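PDB 7K44: sgbp-b from Bacteroides uniformis, which probably binds xyloglucan at the cell surface as a surface glycan-binding protein of a polysaccharide utilization locus. Local coordinates for residues 251-257 with 361-367; 304-308 with 353-358; 274-280 with 342-348; 244-248 with 258-262. All coordinates share one frame; numbering follows the deposited sequence.

Contact 1. Residues 251-257 with 361-367; sequences LSAWNYW and QMTNPSE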
loop_
_atom_site.group_PDB
_atom_site.type_symbol
_atom_site.label_atom_id
_atom_site.label_comp_id
_atom_site.label_asym_id
_atom_site.label_seq_id
_atom_site.Cartn_x
_atom_site.Cartn_y
_atom_site.Cartn_z
ATOM N N LEU A 251 -17.968 25.105 1.796
ATOM C CA LEU A 251 -17.309 25.521 3.029
ATOM C C LEU A 251 -16.711 26.898 2.789
ATOM O O LEU A 251 -15.747 27.038 2.032
ATOM C CB LEU A 251 -16.222 24.514 3.408
ATOM C CG LEU A 251 -15.343 24.825 4.621
ATOM C CD1 LEU A 251 -16.174 25.240 5.847
ATOM C CD2 LEU A 251 -14.459 23.616 4.947
ATOM N N SER A 252 -17.284 27.908 3.431
ATOM C CA SER A 252 -16.873 29.282 3.202
ATOM C C SER A 252 -15.569 29.588 3.929
ATOM O O SER A 252 -15.064 28.804 4.740
ATOM C CB SER A 252 -17.954 30.234 3.703
ATOM O OG SER A 252 -18.083 30.104 5.108
ATOM N N ALA A 253 -15.017 30.759 3.625
ATOM C CA ALA A 253 -13.902 31.275 4.392
ATOM C C ALA A 253 -14.361 31.654 5.798
ATOM O O ALA A 253 -15.549 31.908 6.051
ATOM C CB ALA A 253 -13.307 32.500 3.698
ATOM N N TRP A 254 -13.402 31.673 6.721
ATOM C CA TRP A 254 -13.632 32.129 8.092
ATOM C C TRP A 254 -14.781 31.376 8.755
ATOM O O TRP A 254 -15.646 31.970 9.404
ATOM C CB TRP A 254 -13.849 33.644 8.149
ATOM C CG TRP A 254 -12.702 34.405 7.596
ATOM C CD1 TRP A 254 -12.698 35.191 6.482
ATOM C CD2 TRP A 254 -11.371 34.436 8.116
ATOM N NE1 TRP A 254 -11.448 35.722 6.283
ATOM C CE2 TRP A 254 -10.613 35.272 7.274
ATOM C CE3 TRP A 254 -10.743 33.839 9.218
ATOM C CZ2 TRP A 254 -9.270 35.534 7.503
ATOM C CZ3 TRP A 254 -9.409 34.095 9.439
ATOM C CH2 TRP A 254 -8.683 34.934 8.584
ATOM N N ASN A 255 -14.792 30.056 8.586
ATOM C CA ASN A 255 -15.868 29.208 9.079
ATOM C C ASN A 255 -15.339 28.375 10.236
ATOM O O ASN A 255 -14.524 27.467 10.035
ATOM C CB ASN A 255 -16.423 28.323 7.972
ATOM C CG ASN A 255 -17.788 27.774 8.310
ATOM O OD1 ASN A 255 -18.069 27.441 9.461
ATOM N ND2 ASN A 255 -18.650 27.691 7.315
ATOM N N TYR A 256 -15.820 28.664 11.438
ATOM C CA TYR A 256 -15.333 28.010 12.638
ATOM C C TYR A 256 -16.281 26.936 13.156
ATOM O O TYR A 256 -16.036 26.376 14.228
ATOM C CB TYR A 256 -15.032 29.046 13.718
ATOM C CG TYR A 256 -13.969 30.050 13.330
ATOM C CD1 TYR A 256 -14.305 31.232 12.681
ATOM C CD2 TYR A 256 -12.624 29.817 13.616
ATOM C CE1 TYR A 256 -13.332 32.160 12.336
ATOM C CE2 TYR A 256 -11.649 30.739 13.278
ATOM C CZ TYR A 256 -12.008 31.904 12.636
ATOM O OH TYR A 256 -11.034 32.822 12.306
ATOM N N TRP A 257 -17.338 26.621 12.414
ATOM C CA TRP A 257 -18.282 25.586 12.837
ATOM C C TRP A 257 -19.084 25.194 11.609
ATOM O O TRP A 257 -19.923 25.977 11.149
ATOM C CB TRP A 257 -19.205 26.096 13.941
ATOM C CG TRP A 257 -20.181 25.046 14.382
ATOM C CD1 TRP A 257 -21.505 24.970 14.066
ATOM C CD2 TRP A 257 -19.891 23.894 15.180
ATOM N NE1 TRP A 257 -22.064 23.853 14.638
ATOM C CE2 TRP A 257 -21.094 23.172 15.324
ATOM C CE3 TRP A 257 -18.736 23.409 15.798
ATOM C CZ2 TRP A 257 -21.174 21.988 16.061
ATOM C CZ3 TRP A 257 -18.816 22.231 16.527
ATOM C CH2 TRP A 257 -20.029 21.536 16.655
ATOM N N GLN A 361 -14.571 16.871 13.311
ATOM C CA GLN A 361 -15.184 18.152 12.974
ATOM C C GLN A 361 -14.328 18.909 11.977
ATOM O O GLN A 361 -13.115 19.051 12.176
ATOM C CB GLN A 361 -15.399 19.020 14.209
ATOM C CG GLN A 361 -16.152 18.315 15.299
ATOM C CD GLN A 361 -16.424 19.206 16.490
ATOM O OE1 GLN A 361 -15.784 20.243 16.659
ATOM N NE2 GLN A 361 -17.398 18.818 17.317
ATOM N N MET A 362 -14.959 19.393 10.908
ATOM C CA MET A 362 -14.271 20.129 9.853
ATOM C C MET A 362 -14.627 21.607 9.936
ATOM O O MET A 362 -15.804 21.960 10.077
ATOM C CB MET A 362 -14.638 19.580 8.477
ATOM C CG MET A 362 -13.767 20.165 7.371
ATOM S SD MET A 362 -14.201 19.476 5.758
ATOM C CE MET A 362 -12.629 19.532 4.912
ATOM N N THR A 363 -13.609 22.459 9.860
ATOM C CA THR A 363 -13.745 23.911 9.877
ATOM C C THR A 363 -12.816 24.493 8.819
ATOM O O THR A 363 -11.995 23.784 8.234
ATOM C CB THR A 363 -13.406 24.502 11.256
ATOM O OG1 THR A 363 -12.049 24.176 11.605
ATOM C CG2 THR A 363 -14.356 23.975 12.342
ATOM N N ASN A 364 -12.944 25.796 8.563
ATOM C CA ASN A 364 -12.028 26.513 7.671
ATOM C C ASN A 364 -11.632 27.826 8.329
ATOM O O ASN A 364 -12.144 28.894 7.967
ATOM C CB ASN A 364 -12.637 26.727 6.284
ATOM C CG ASN A 364 -11.697 27.459 5.340
ATOM O OD1 ASN A 364 -10.487 27.491 5.557
ATOM N ND2 ASN A 364 -12.257 28.069 4.305
ATOM N N PRO A 365 -10.729 27.784 9.312
ATOM C CA PRO A 365 -10.277 29.007 10.004
ATOM C C PRO A 365 -9.246 29.781 9.189
ATOM O O PRO A 365 -8.108 29.989 9.612
ATOM C CB PRO A 365 -9.685 28.441 11.299
ATOM C CG PRO A 365 -9.088 27.132 10.861
ATOM C CD PRO A 365 -10.038 26.581 9.813
ATOM N N SER A 366 -9.649 30.227 8.003
ATOM C CA SER A 366 -8.707 30.839 7.077
ATOM C C SER A 366 -9.448 31.784 6.146
ATOM O O SER A 366 -10.671 31.731 6.016
ATOM C CB SER A 366 -7.966 29.789 6.232
ATOM O OG SER A 366 -8.688 29.458 5.058
ATOM N N GLU A 367 -8.674 32.641 5.477
ATOM C CA GLU A 367 -9.203 33.553 4.472
ATOM C C GLU A 367 -9.583 32.855 3.173
ATOM O O GLU A 367 -10.237 33.472 2.328
ATOM C CB GLU A 367 -8.140 34.610 4.160
ATOM C CG GLU A 367 -6.899 34.016 3.492
ATOM C CD GLU A 367 -5.752 35.002 3.363
ATOM O OE1 GLU A 367 -6.007 36.224 3.334
ATOM O OE2 GLU A 367 -4.588 34.549 3.295
#
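Asn255 and Asn364 form an antiparallel hydrogen-bonded pair at the end of a beta-sandwich sheet, and because Trp254 faces Asn364 as well, the pairing is a G1 beta bulge. Asn364 N gives the shorter of the pair's two bonds to Asn255 O, 2.7 Å; Asn255 N returns one to Asn364 O.

Asn364 CB packs on Leu251 CG at 3.7 Å. With CG anti to the backbone N (chi1 -180°), the amide is carried toward the 251-253 turn, where Asn364 ND2 donates to Ser252 O at 2.9 Å from above the carbonyl plane. The same nitrogen also binds Asn368 O. On the other branch, Asn364 OD1 accepts from Ser366 OG, 2.7 Å away, which ties the amide to its own loop.

Within the bulge, Trp254 N donates to Ser366 O at 2.8 Å, and that oxygen also sits under the centre of the indole of Trp254. Tyr256 lays CE2 against Pro365 CB, 3.6 Å apart. At the corner where the 251-257 chain turns, Asn255 makes an Asx turn: its OD1 accepts from Trp257 N at 3.2 Å, in the plane of the side-chain carbonyl.

Contact 2. Residues 304-308 with 353-358; sequences YLKGN and RDGDEL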
loop_
_atom_site.group_PDB
_atom_site.type_symbol
_atom_site.label_atom_id
_atom_site.label_comp_id
_atom_site.label_asym_id
_atom_site.label_seq_id
_atom_site.Cartn_x
_atom_site.Cartn_y
_atom_site.Cartn_z
ATOM N N TYR A 304 -11.605 13.984 18.316
ATOM C CA TYR A 304 -11.499 13.782 19.753
ATOM C C TYR A 304 -12.388 12.614 20.167
ATOM O O TYR A 304 -13.408 12.326 19.525
ATOM C CB TYR A 304 -11.760 15.077 20.558
ATOM C CG TYR A 304 -13.148 15.647 20.427
ATOM C CD1 TYR A 304 -13.459 16.545 19.412
ATOM C CD2 TYR A 304 -14.136 15.294 21.325
ATOM C CE1 TYR A 304 -14.758 17.065 19.297
ATOM C CE2 TYR A 304 -15.426 15.801 21.215
ATOM C CZ TYR A 304 -15.720 16.684 20.206
ATOM O OH TYR A 304 -17.001 17.173 20.103
ATOM N N LEU A 305 -11.973 11.920 21.228
ATOM C CA LEU A 305 -12.598 10.682 21.666
ATOM C C LEU A 305 -13.131 10.828 23.084
ATOM O O LEU A 305 -12.485 11.442 23.945
ATOM C CB LEU A 305 -11.609 9.518 21.632
ATOM C CG LEU A 305 -10.846 9.349 20.320
ATOM C CD1 LEU A 305 -9.918 8.144 20.403
ATOM C CD2 LEU A 305 -11.833 9.156 19.186
ATOM N N LYS A 306 -14.308 10.244 23.312
ATOM C CA LYS A 306 -14.962 10.225 24.626
ATOM C C LYS A 306 -15.103 11.621 25.227
ATOM O O LYS A 306 -15.064 11.801 26.450
ATOM C CB LYS A 306 -14.292 9.227 25.579
ATOM C CG LYS A 306 -14.512 7.781 25.162
ATOM C CD LYS A 306 -13.960 6.789 26.176
ATOM C CE LYS A 306 -14.359 5.372 25.830
ATOM N NZ LYS A 306 -14.110 4.447 26.974
ATOM N N GLY A 307 -15.308 12.617 24.367
ATOM C CA GLY A 307 -15.550 13.968 24.837
ATOM C C GLY A 307 -14.328 14.695 25.328
ATOM O O GLY A 307 -14.463 15.798 25.862
ATOM N N ASN A 308 -13.134 14.123 25.150
ATOM C CA ASN A 308 -11.909 14.714 25.690
ATOM C C ASN A 308 -11.352 15.712 24.674
ATOM O O ASN A 308 -10.351 15.482 23.991
ATOM C CB ASN A 308 -10.910 13.623 26.061
ATOM C CG ASN A 308 -9.748 14.153 26.870
ATOM O OD1 ASN A 308 -9.634 15.358 27.079
ATOM N ND2 ASN A 308 -8.877 13.256 27.327
ATOM N N ARG A 353 -12.543 4.727 30.751
ATOM C CA ARG A 353 -12.976 6.118 30.773
ATOM C C ARG A 353 -14.446 6.226 30.373
ATOM O O ARG A 353 -14.920 5.533 29.468
ATOM C CB ARG A 353 -12.107 6.956 29.838
ATOM C CG ARG A 353 -12.470 8.423 29.833
ATOM C CD ARG A 353 -11.663 9.206 28.819
ATOM N NE ARG A 353 -11.908 10.637 28.958
ATOM C CZ ARG A 353 -11.090 11.484 29.575
ATOM N NH1 ARG A 353 -9.945 11.061 30.105
ATOM N NH2 ARG A 353 -11.414 12.765 29.650
ATOM N N ASP A 354 -15.178 7.080 31.084
ATOM C CA ASP A 354 -16.590 7.249 30.784
ATOM C C ASP A 354 -16.777 7.820 29.380
ATOM O O ASP A 354 -15.911 8.512 28.833
ATOM C CB ASP A 354 -17.246 8.160 31.821
ATOM C CG ASP A 354 -17.399 7.485 33.177
ATOM O OD1 ASP A 354 -17.332 6.238 33.239
ATOM O OD2 ASP A 354 -17.601 8.203 34.177
ATOM N N GLY A 355 -17.916 7.486 28.786
ATOM C CA GLY A 355 -18.296 7.981 27.479
ATOM C C GLY A 355 -17.982 6.991 26.368
ATOM O O GLY A 355 -17.345 5.955 26.566
ATOM N N ASP A 356 -18.459 7.322 25.165
ATOM C CA ASP A 356 -18.237 6.452 24.015
ATOM C C ASP A 356 -18.006 7.187 22.702
ATOM O O ASP A 356 -17.840 6.524 21.669
ATOM C CB ASP A 356 -19.405 5.460 23.843
ATOM C CG ASP A 356 -20.744 6.155 23.621
ATOM O OD1 ASP A 356 -20.773 7.270 23.058
ATOM O OD2 ASP A 356 -21.787 5.600 24.033
ATOM N N GLU A 357 -17.970 8.515 22.702
ATOM C CA GLU A 357 -18.031 9.257 21.449
ATOM C C GLU A 357 -16.729 9.153 20.649
ATOM O O GLU A 357 -15.621 9.089 21.195
ATOM C CB GLU A 357 -18.342 10.726 21.717
ATOM C CG GLU A 357 -18.609 11.545 20.452
ATOM C CD GLU A 357 -19.036 12.958 20.774
ATOM O OE1 GLU A 357 -18.239 13.712 21.367
ATOM O OE2 GLU A 357 -20.191 13.318 20.456
ATOM N N LEU A 358 -16.887 9.149 19.333
ATOM C CA LEU A 358 -15.804 9.331 18.368
ATOM C C LEU A 358 -16.249 10.514 17.520
ATOM O O LEU A 358 -17.289 10.442 16.858
ATOM C CB LEU A 358 -15.643 8.059 17.539
ATOM C CG LEU A 358 -14.420 7.910 16.629
ATOM C CD1 LEU A 358 -14.217 6.447 16.243
ATOM C CD2 LEU A 358 -14.555 8.756 15.392
HETATM O O HOH W 1 -15.637 12.481 21.479
HETATM O O HOH W 2 -18.676 16.277 21.949
HETATM O O HOH W 3 -14.649 10.924 29.170
#
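The amide of Asn308 stacks on one face of the Arg353 guanidinium, their planes 6° apart, with Asn308 ND2 3.5 Å from Arg353 NH2; Lys306 O lies near the edge of the same group. Their main polar partners lie outside the pair, Asp343 for Asn308 and Glu344 for Arg353. Water 2, at the edge of the Tyr304 ring and in its plane, is hydrogen-bonded to Tyr304 OH and donates to Glu357 OE1.

Strands 300-305 and 357-364 are antiparallel neighbours, Leu305 and Leu358 forming a non-hydrogen-bonded pair, the first strand leaving through a type I' turn from Leu305 to Asn308. Lys306 N bonds Glu357 O at 2.7 Å, almost straight at 177°.

The extended Lys306 chain runs past the carbonyls of 353-355, CE coming 3.1 Å from Gly355 O, until NZ donates to Arg353 O at 2.8 Å. The ammonium also bonds Phe350 O and makes a cation-pi contact with the Phe350 ring. With an alanine in place of Lys306, the carbonyls of Arg353 and Phe350 would probably lose the ammonium they share, and the Phe350 ring its cation-pi partner. Water 3 accepts from Arg353 NE at 2.8 Å and donates to Lys306 O and Asp354 O.

Contact 3. Residues 274-280 with 342-348; sequences LPTDTPT and VDETTWG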
loop_
_atom_site.group_PDB
_atom_site.type_symbol
_atom_site.label_atom_id
_atom_site.label_comp_id
_atom_site.label_asym_id
_atom_site.label_seq_id
_atom_site.Cartn_x
_atom_site.Cartn_y
_atom_site.Cartn_z
ATOM N N LEU A 274 -6.775 -7.442 20.984
ATOM C CA LEU A 274 -6.131 -6.249 21.508
ATOM C C LEU A 274 -6.015 -6.402 23.018
ATOM O O LEU A 274 -6.993 -6.176 23.737
ATOM C CB LEU A 274 -6.945 -5.006 21.142
ATOM C CG LEU A 274 -6.390 -3.641 21.549
ATOM C CD1 LEU A 274 -4.884 -3.584 21.390
ATOM C CD2 LEU A 274 -7.054 -2.543 20.735
ATOM N N PRO A 275 -4.852 -6.794 23.533
ATOM C CA PRO A 275 -4.736 -7.036 24.975
ATOM C C PRO A 275 -5.014 -5.784 25.794
ATOM O O PRO A 275 -4.671 -4.662 25.409
ATOM C CB PRO A 275 -3.284 -7.495 25.142
ATOM C CG PRO A 275 -2.929 -8.061 23.800
ATOM C CD PRO A 275 -3.635 -7.191 22.805
ATOM N N THR A 276 -5.624 -6.002 26.959
ATOM C CA THR A 276 -6.029 -4.897 27.817
ATOM C C THR A 276 -4.849 -4.009 28.204
ATOM O O THR A 276 -4.981 -2.781 28.260
ATOM C CB THR A 276 -6.721 -5.458 29.057
ATOM O OG1 THR A 276 -7.782 -6.326 28.642
ATOM C CG2 THR A 276 -7.301 -4.340 29.894
ATOM N N ASP A 277 -3.683 -4.595 28.457
ATOM C CA ASP A 277 -2.566 -3.800 28.947
ATOM C C ASP A 277 -1.741 -3.148 27.839
ATOM O O ASP A 277 -0.667 -2.610 28.127
ATOM C CB ASP A 277 -1.676 -4.617 29.896
ATOM C CG ASP A 277 -1.026 -5.813 29.220
ATOM O OD1 ASP A 277 -1.237 -6.017 28.002
ATOM O OD2 ASP A 277 -0.299 -6.555 29.914
ATOM N N THR A 278 -2.215 -3.168 26.596
ATOM C CA THR A 278 -1.446 -2.591 25.500
ATOM C C THR A 278 -1.216 -1.099 25.732
ATOM O O THR A 278 -2.176 -0.357 25.995
ATOM C CB THR A 278 -2.176 -2.794 24.166
ATOM O OG1 THR A 278 -2.425 -4.186 23.960
ATOM C CG2 THR A 278 -1.347 -2.252 23.011
ATOM N N PRO A 279 0.023 -0.621 25.637
ATOM C CA PRO A 279 0.268 0.827 25.719
ATOM C C PRO A 279 -0.451 1.575 24.605
ATOM O O PRO A 279 -0.413 1.175 23.438
ATOM C CB PRO A 279 1.792 0.938 25.556
ATOM C CG PRO A 279 2.312 -0.412 25.924
ATOM C CD PRO A 279 1.267 -1.390 25.496
ATOM N N THR A 280 -1.075 2.697 24.976
ATOM C CA THR A 280 -1.715 3.534 23.969
ATOM C C THR A 280 -0.695 4.141 23.016
ATOM O O THR A 280 -1.038 4.451 21.868
ATOM C CB THR A 280 -2.606 4.608 24.612
ATOM O OG1 THR A 280 -1.836 5.424 25.497
ATOM C CG2 THR A 280 -3.759 3.970 25.395
ATOM N N VAL A 342 -5.691 10.473 23.436
ATOM C CA VAL A 342 -6.140 9.970 24.727
ATOM C C VAL A 342 -5.101 10.289 25.794
ATOM O O VAL A 342 -3.897 10.287 25.528
ATOM C CB VAL A 342 -6.468 8.457 24.706
ATOM C CG1 VAL A 342 -7.380 8.115 23.512
ATOM C CG2 VAL A 342 -5.191 7.604 24.690
ATOM N N ASP A 343 -5.592 10.576 27.007
ATOM C CA ASP A 343 -4.721 10.857 28.150
ATOM C C ASP A 343 -4.183 9.583 28.782
ATOM O O ASP A 343 -3.116 9.609 29.411
ATOM C CB ASP A 343 -5.513 11.587 29.239
ATOM C CG ASP A 343 -5.632 13.075 28.988
ATOM O OD1 ASP A 343 -4.658 13.682 28.496
ATOM O OD2 ASP A 343 -6.703 13.643 29.301
ATOM N N GLU A 344 -4.905 8.480 28.633
ATOM C CA GLU A 344 -4.601 7.234 29.322
ATOM C C GLU A 344 -3.372 6.562 28.710
ATOM O O GLU A 344 -3.082 6.702 27.516
ATOM C CB GLU A 344 -5.811 6.297 29.224
ATOM C CG GLU A 344 -7.038 6.729 30.056
ATOM C CD GLU A 344 -7.850 7.858 29.429
ATOM O OE1 GLU A 344 -7.688 8.112 28.222
ATOM O OE2 GLU A 344 -8.664 8.489 30.147
ATOM N N THR A 345 -2.622 5.834 29.555
ATOM C CA THR A 345 -1.397 5.185 29.103
ATOM C C THR A 345 -1.591 3.757 28.620
ATOM O O THR A 345 -0.714 3.239 27.916
ATOM C CB THR A 345 -0.323 5.175 30.205
ATOM O OG1 THR A 345 -0.848 4.570 31.395
ATOM C CG2 THR A 345 0.144 6.589 30.508
ATOM N N THR A 346 -2.675 3.092 29.005
ATOM C CA THR A 346 -2.964 1.754 28.521
ATOM C C THR A 346 -4.342 1.735 27.885
ATOM O O THR A 346 -5.212 2.548 28.214
ATOM C CB THR A 346 -2.898 0.677 29.607
ATOM O OG1 THR A 346 -3.959 0.868 30.545
ATOM C CG2 THR A 346 -1.546 0.713 30.326
ATOM N N TRP A 347 -4.514 0.793 26.960
ATOM C CA TRP A 347 -5.795 0.631 26.277
ATOM C C TRP A 347 -6.916 0.388 27.281
ATOM O O TRP A 347 -7.986 1.011 27.207
ATOM C CB TRP A 347 -5.665 -0.530 25.291
ATOM C CG TRP A 347 -6.949 -0.987 24.690
ATOM C CD1 TRP A 347 -7.509 -2.217 24.819
ATOM C CD2 TRP A 347 -7.832 -0.225 23.860
ATOM N NE1 TRP A 347 -8.686 -2.277 24.126
ATOM C CE2 TRP A 347 -8.910 -1.062 23.532
ATOM C CE3 TRP A 347 -7.812 1.083 23.365
ATOM C CZ2 TRP A 347 -9.968 -0.639 22.730
ATOM C CZ3 TRP A 347 -8.860 1.506 22.575
ATOM C CH2 TRP A 347 -9.928 0.651 22.268
ATOM N N GLY A 348 -6.674 -0.490 28.259
ATOM C CA GLY A 348 -7.705 -0.801 29.236
ATOM C C GLY A 348 -8.148 0.409 30.033
ATOM O O GLY A 348 -9.337 0.568 30.328
HETATM O O HOH W 4 -9.474 -5.129 24.181
HETATM O O HOH W 5 -5.083 -1.504 31.480
#
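Leu274 lies over one face of the Trp347 indole, its CD2 3.8 Å from the centroid of the five-membered ring and 15° off the normal, a CH-pi contact in the buried part of this interface. The leucine crosses the ring at about a right angle, and water 4, at the indole edge in the ring plane, bridges Trp347 NE1 to Leu274 O. Val382 and Leu283 touch both side chains, which places the pair against strands 371-384 and 283-291. A lysine in place of Trp347 would probably leave Leu274 without the flat surface it rests on and set a charge among these apolar neighbours.

Close packing continues at Thr280. Thr280 OG1 stands between the backbone N and the carbonyl carbon (chi1 58°), from where it donates to Glu344 O at 2.7 Å; Thr280 CG2, anti to the carbonyl carbon, lies 3.4 Å from Thr346 C. Thr280 N adds a bond to Thr345 O.

Helix 347-352 starts in the middle of the contact, with Thr346 at its N-cap: the OG1 of this threonine bonds Glu349 N. Two amides of the first helical turn are met from the opposing loop, Trp347 N by Thr278 O at 2.8 Å and Gly348 N by Thr276 O. A type I turn from Pro275 to Thr278 presents these carbonyls, and Thr278 OG1 and N both reach Pro275 O from the same face of its plane.

The looser side is at the exposed Asp277 and Thr345, whose side chains point away from the opposing segment. Here water 5 bonds Thr346 OG1 at 2.8 Å and reaches Thr276 O only weakly.

Contact 4. Residues 244-248 with 258-262; sequences CYSIS and WGQLQ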
loop_
_atom_site.group_PDB
_atom_site.type_symbol
_atom_site.label_atom_id
_atom_site.label_comp_id
_atom_site.label_asym_id
_atom_site.label_seq_id
_atom_site.Cartn_x
_atom_site.Cartn_y
_atom_site.Cartn_z
ATOM N N CYS A 244 -21.474 4.122 4.675
ATOM C CA CYS A 244 -20.439 5.042 5.136
ATOM C C CYS A 244 -21.098 6.398 5.353
ATOM O O CYS A 244 -22.279 6.579 5.053
ATOM C CB CYS A 244 -19.266 5.130 4.150
ATOM S SG CYS A 244 -19.633 5.906 2.577
ATOM N N TYR A 245 -20.371 7.345 5.939
ATOM C CA TYR A 245 -20.893 8.692 6.142
ATOM C C TYR A 245 -20.099 9.707 5.339
ATOM O O TYR A 245 -18.868 9.629 5.246
ATOM C CB TYR A 245 -21.002 9.120 7.627
ATOM C CG TYR A 245 -22.374 8.830 8.190
ATOM C CD1 TYR A 245 -22.761 7.527 8.465
ATOM C CD2 TYR A 245 -23.301 9.851 8.390
ATOM C CE1 TYR A 245 -24.018 7.233 8.965
ATOM C CE2 TYR A 245 -24.581 9.567 8.896
ATOM C CZ TYR A 245 -24.929 8.258 9.173
ATOM O OH TYR A 245 -26.182 7.927 9.648
ATOM N N SER A 246 -20.821 10.624 4.710
ATOM C CA SER A 246 -20.237 11.711 3.945
ATOM C C SER A 246 -20.268 13.017 4.721
ATOM O O SER A 246 -21.184 13.276 5.510
ATOM C CB SER A 246 -20.972 11.888 2.614
ATOM O OG SER A 246 -22.268 12.424 2.803
ATOM N N ILE A 247 -19.240 13.833 4.499
ATOM C CA ILE A 247 -19.230 15.254 4.840
ATOM C C ILE A 247 -19.124 16.003 3.518
ATOM O O ILE A 247 -18.175 15.786 2.757
ATOM C CB ILE A 247 -18.031 15.601 5.736
ATOM C CG1 ILE A 247 -18.218 14.999 7.128
ATOM C CG2 ILE A 247 -17.824 17.105 5.812
ATOM C CD1 ILE A 247 -19.251 15.709 7.966
ATOM N N SER A 248 -20.095 16.871 3.227
ATOM C CA SER A 248 -20.096 17.488 1.905
ATOM C C SER A 248 -20.821 18.823 1.949
ATOM O O SER A 248 -21.666 19.065 2.815
ATOM C CB SER A 248 -20.726 16.575 0.847
ATOM O OG SER A 248 -22.129 16.508 1.015
ATOM N N TRP A 258 -18.836 23.993 11.087
ATOM C CA TRP A 258 -19.397 23.622 9.795
ATOM C C TRP A 258 -19.853 22.164 9.741
ATOM O O TRP A 258 -21.052 21.879 9.854
ATOM C CB TRP A 258 -18.425 23.964 8.651
ATOM C CG TRP A 258 -19.013 23.740 7.296
ATOM C CD1 TRP A 258 -20.011 24.468 6.702
ATOM C CD2 TRP A 258 -18.671 22.705 6.369
ATOM N NE1 TRP A 258 -20.309 23.950 5.472
ATOM C CE2 TRP A 258 -19.492 22.874 5.233
ATOM C CE3 TRP A 258 -17.755 21.649 6.388
ATOM C CZ2 TRP A 258 -19.424 22.029 4.126
ATOM C CZ3 TRP A 258 -17.685 20.811 5.273
ATOM C CH2 TRP A 258 -18.515 21.008 4.166
ATOM N N GLY A 259 -18.921 21.234 9.561
ATOM C CA GLY A 259 -19.252 19.824 9.380
ATOM C C GLY A 259 -18.810 19.005 10.580
ATOM O O GLY A 259 -17.750 19.261 11.156
ATOM N N GLN A 260 -19.625 18.022 10.959
ATOM C CA GLN A 260 -19.244 17.123 12.041
ATOM C C GLN A 260 -19.771 15.727 11.769
ATOM O O GLN A 260 -20.850 15.553 11.194
ATOM C CB GLN A 260 -19.811 17.543 13.402
ATOM C CG GLN A 260 -19.494 18.964 13.839
ATOM C CD GLN A 260 -20.480 19.975 13.279
ATOM O OE1 GLN A 260 -21.676 19.703 13.173
ATOM N NE2 GLN A 260 -19.980 21.142 12.904
ATOM N N LEU A 261 -19.019 14.732 12.222
ATOM C CA LEU A 261 -19.510 13.374 12.413
ATOM C C LEU A 261 -19.347 13.098 13.899
ATOM O O LEU A 261 -18.224 12.907 14.386
ATOM C CB LEU A 261 -18.718 12.354 11.605
ATOM C CG LEU A 261 -18.755 12.466 10.092
ATOM C CD1 LEU A 261 -17.899 11.345 9.474
ATOM C CD2 LEU A 261 -20.186 12.386 9.590
ATOM N N GLN A 262 -20.448 13.136 14.649
ATOM C CA GLN A 262 -20.425 12.847 16.078
ATOM C C GLN A 262 -21.064 11.477 16.206
ATOM O O GLN A 262 -22.235 11.304 15.865
ATOM C CB GLN A 262 -21.194 13.900 16.879
ATOM C CG GLN A 262 -20.795 15.328 16.515
ATOM C CD GLN A 262 -19.494 15.791 17.157
ATOM O OE1 GLN A 262 -18.679 16.417 16.496
ATOM N NE2 GLN A 262 -19.299 15.490 18.435
#
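The strand segments 244-248 and 258-262 run antiparallel, at 166° between their directions, with axes 7.6 Å apart at closest approach, and it is side chains that join them. They belong to the two sheets of a beta-sandwich: 243-248 pairs with 226-230 and 371-384 in one, 255-264 with 219-222 and 357-364 in the other, so this is packing between layers.

Ile247 carries most of it. Its two branches diverge: CG1 is anti to the carbonyl carbon (chi1 -70°) and brings Ile247 CD1 to the opposing backbone, 3.6 Å from Gln260 O, while Ile247 CG2 meets Trp258 CZ3 at 3.7 Å. Ile247 lies alongside Trp258 and Leu261, pointing the opposite way to each. The lack of a side chain at Gly259 is consistent with this close approach, since a CB there would be tight against Ile247 CG2 and crowded by the Trp258 indole.

Leu261 fills the next place along. Its CD2 is shared, touching Ile247 CD1 at 3.8 Å and Tyr245 CB at 3.9 Å, and Phe220 and Phe377 also touch this leucine. The ring of Tyr245 leads away from the opposing strand and stacks on Phe220, on the side of the domain where the calcium ion is bound about 8 Å from its side chain. At the other end, Trp258 extends its six-membered ring beside the backbone of Ser248, with Trp258 CH2 3.9 Å from Ser248 C.

Contact 4 is the buried one, mainly apolar side-chain packing between the two sheets, without hydrogen bonds between its two segments, whereas contacts 1, 2 and 3 are only partly buried and rely largely on hydrogen bonds. Contacts 1 and 2 both use strand 357-364, toward its two ends, and meet where Gln361 packs on Tyr304. Contact 1 shares strand 255-264 with contact 4, and Met362 N probably bonds Gly259 O between them. Contact 3, a loop against a helix start, adjoins contact 2 through the Arg353-Glu344 salt bridge and is about 15 Å from contacts 1 and 4 at the nearest atoms. Ordered waters bridge the segments in contacts 2 and 3, at the same end of the domain.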